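PDB 6HBE: copper-containing nitrite reductase from Thermus scotoductus, which probably reduces nitrite to nitric oxide with electrons from cytochrome c, working as a copper-containing homotrimer with three domains per chain. Local coordinates for residues C[30-35]-C[40-45]. Residues are numbered along the deposited sequence; the frame is centred on the assembly and turned at random.
Sequences SSIFEV and YLRGFS
Tyr40 takes the side chain of Glu34 over one face of its ring, with CG of Glu34 4.0 Å from the ring centroid in a CH-pi contact. The pair belongs to a beta hairpin in the first cupredoxin domain, where strand 39-46 runs antiparallel to strand 21-36. The carboxylate lies nearly parallel to the ring, the planes 14° apart, and its OE2 is also bonded to the backbone N of Gly38 in the turn. The Phe33 ring receives its partners in plane at the edge: its CZ comes 3.6 Å from Phe44 O and also meets Ser45 CB. At the edge of the Phe44 ring sits Ser30 OG, itself bonded to Asp71. Two hydrogen-bonded pairs, Ser31 with Gly43 and Phe33 with Leu41, tie the backbones; the Phe33 N to Leu41 O bond is 2.8 Å long. Phe33 CD2 packs against Leu41 CD2, the leucine placing its CG opposite the backbone N (chi1 175°). On the other face, Ile32 CG2 rests on Tyr40 CB and its CD1 on Arg42 NH2. Replacing Tyr40 by an alanine would probably open a gap against CB and CG of Glu34, leaving its carboxylate to be held by polar bonds such as that to Gly38 N. Beyond the hairpin, the Phe44 ring stacks on His125 and meets His75 edge-to-face, both ligands of the nearby copper. Away from the turn, Ser31 OG and Ser45 OG share a hydrogen bond of 2.6 Å.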
# COMPACT_ATOMS: atom_id res chain seq x y z
N SER C 30 -28.94 -3.77 -5.26
CA SER C 30 -28.26 -4.53 -4.22
C SER C 30 -28.11 -5.96 -4.70
O SER C 30 -29.07 -6.53 -5.24
CB SER C 30 -29.10 -4.56 -2.94
OG SER C 30 -28.93 -3.35 -2.23
N SER C 31 -26.94 -6.57 -4.49
CA SER C 31 -26.68 -7.94 -5.01
C SER C 31 -25.79 -8.79 -4.09
O SER C 31 -25.16 -8.29 -3.12
CB SER C 31 -26.04 -7.86 -6.40
OG SER C 31 -26.73 -6.99 -7.30
N ILE C 32 -25.70 -10.07 -4.44
CA ILE C 32 -24.83 -11.02 -3.77
C ILE C 32 -24.03 -11.74 -4.87
O ILE C 32 -24.63 -12.30 -5.79
CB ILE C 32 -25.62 -12.05 -2.94
CG1 ILE C 32 -26.57 -11.34 -1.97
CG2 ILE C 32 -24.68 -12.98 -2.18
CD1 ILE C 32 -27.42 -12.28 -1.14
N PHE C 33 -22.69 -11.72 -4.78
CA PHE C 33 -21.80 -12.36 -5.77
C PHE C 33 -21.08 -13.61 -5.21
O PHE C 33 -20.60 -13.58 -4.09
CB PHE C 33 -20.76 -11.35 -6.26
CG PHE C 33 -21.26 -9.93 -6.42
CD1 PHE C 33 -22.13 -9.60 -7.44
CD2 PHE C 33 -20.80 -8.90 -5.58
CE1 PHE C 33 -22.59 -8.31 -7.61
CE2 PHE C 33 -21.26 -7.59 -5.74
CZ PHE C 33 -22.14 -7.29 -6.76
N GLU C 34 -21.02 -14.73 -5.95
CA GLU C 34 -20.21 -15.88 -5.53
C GLU C 34 -18.76 -15.71 -6.04
O GLU C 34 -18.44 -16.04 -7.16
CB GLU C 34 -20.81 -17.24 -5.97
CG GLU C 34 -20.26 -18.41 -5.13
CD GLU C 34 -20.47 -19.82 -5.72
OE1 GLU C 34 -20.76 -19.92 -6.93
OE2 GLU C 34 -20.33 -20.83 -4.96
N VAL C 35 -17.88 -15.17 -5.21
CA VAL C 35 -16.51 -14.84 -5.64
C VAL C 35 -15.50 -16.01 -5.58
O VAL C 35 -14.39 -15.88 -6.05
CB VAL C 35 -15.95 -13.62 -4.87
CG1 VAL C 35 -16.76 -12.38 -5.19
CG2 VAL C 35 -15.87 -13.86 -3.36
N TYR C 40 -19.44 -16.03 -0.56
CA TYR C 40 -20.37 -15.03 -1.07
C TYR C 40 -20.07 -13.64 -0.56
O TYR C 40 -19.72 -13.50 0.59
CB TYR C 40 -21.82 -15.41 -0.70
CG TYR C 40 -22.20 -16.72 -1.31
CD1 TYR C 40 -21.89 -17.91 -0.66
CD2 TYR C 40 -22.83 -16.79 -2.55
CE1 TYR C 40 -22.21 -19.14 -1.22
CE2 TYR C 40 -23.16 -18.02 -3.11
CZ TYR C 40 -22.85 -19.19 -2.42
OH TYR C 40 -23.15 -20.43 -2.94
N LEU C 41 -20.21 -12.64 -1.43
CA LEU C 41 -19.95 -11.23 -1.15
C LEU C 41 -21.20 -10.39 -1.36
O LEU C 41 -21.75 -10.37 -2.47
CB LEU C 41 -18.87 -10.72 -2.15
CG LEU C 41 -18.49 -9.24 -2.12
CD1 LEU C 41 -17.90 -8.85 -0.78
CD2 LEU C 41 -17.52 -8.89 -3.24
N ARG C 42 -21.63 -9.67 -0.33
CA ARG C 42 -22.76 -8.72 -0.44
C ARG C 42 -22.24 -7.36 -0.83
O ARG C 42 -21.23 -6.91 -0.30
CB ARG C 42 -23.51 -8.56 0.88
CG ARG C 42 -24.17 -9.83 1.40
CD ARG C 42 -25.27 -9.49 2.40
NE ARG C 42 -25.41 -10.57 3.36
CZ ARG C 42 -26.36 -11.50 3.38
NH1 ARG C 42 -26.30 -12.44 4.34
NH2 ARG C 42 -27.37 -11.52 2.50
N GLY C 43 -22.97 -6.69 -1.72
CA GLY C 43 -22.62 -5.35 -2.16
C GLY C 43 -23.67 -4.71 -3.05
O GLY C 43 -24.85 -4.98 -2.91
N PHE C 44 -23.22 -3.84 -3.94
CA PHE C 44 -24.06 -3.17 -4.91
C PHE C 44 -23.56 -3.51 -6.32
O PHE C 44 -22.36 -3.74 -6.51
CB PHE C 44 -23.99 -1.64 -4.76
CG PHE C 44 -24.46 -1.11 -3.41
CD1 PHE C 44 -25.80 -1.27 -3.01
CD2 PHE C 44 -23.60 -0.39 -2.57
CE1 PHE C 44 -26.25 -0.78 -1.78
CE2 PHE C 44 -24.05 0.11 -1.34
CZ PHE C 44 -25.37 -0.09 -0.95
N SER C 45 -24.47 -3.52 -7.31
CA SER C 45 -24.11 -3.79 -8.71
C SER C 45 -24.84 -2.90 -9.71
O SER C 45 -25.77 -2.14 -9.34
CB SER C 45 -24.40 -5.26 -9.05
OG SER C 45 -25.79 -5.48 -9.16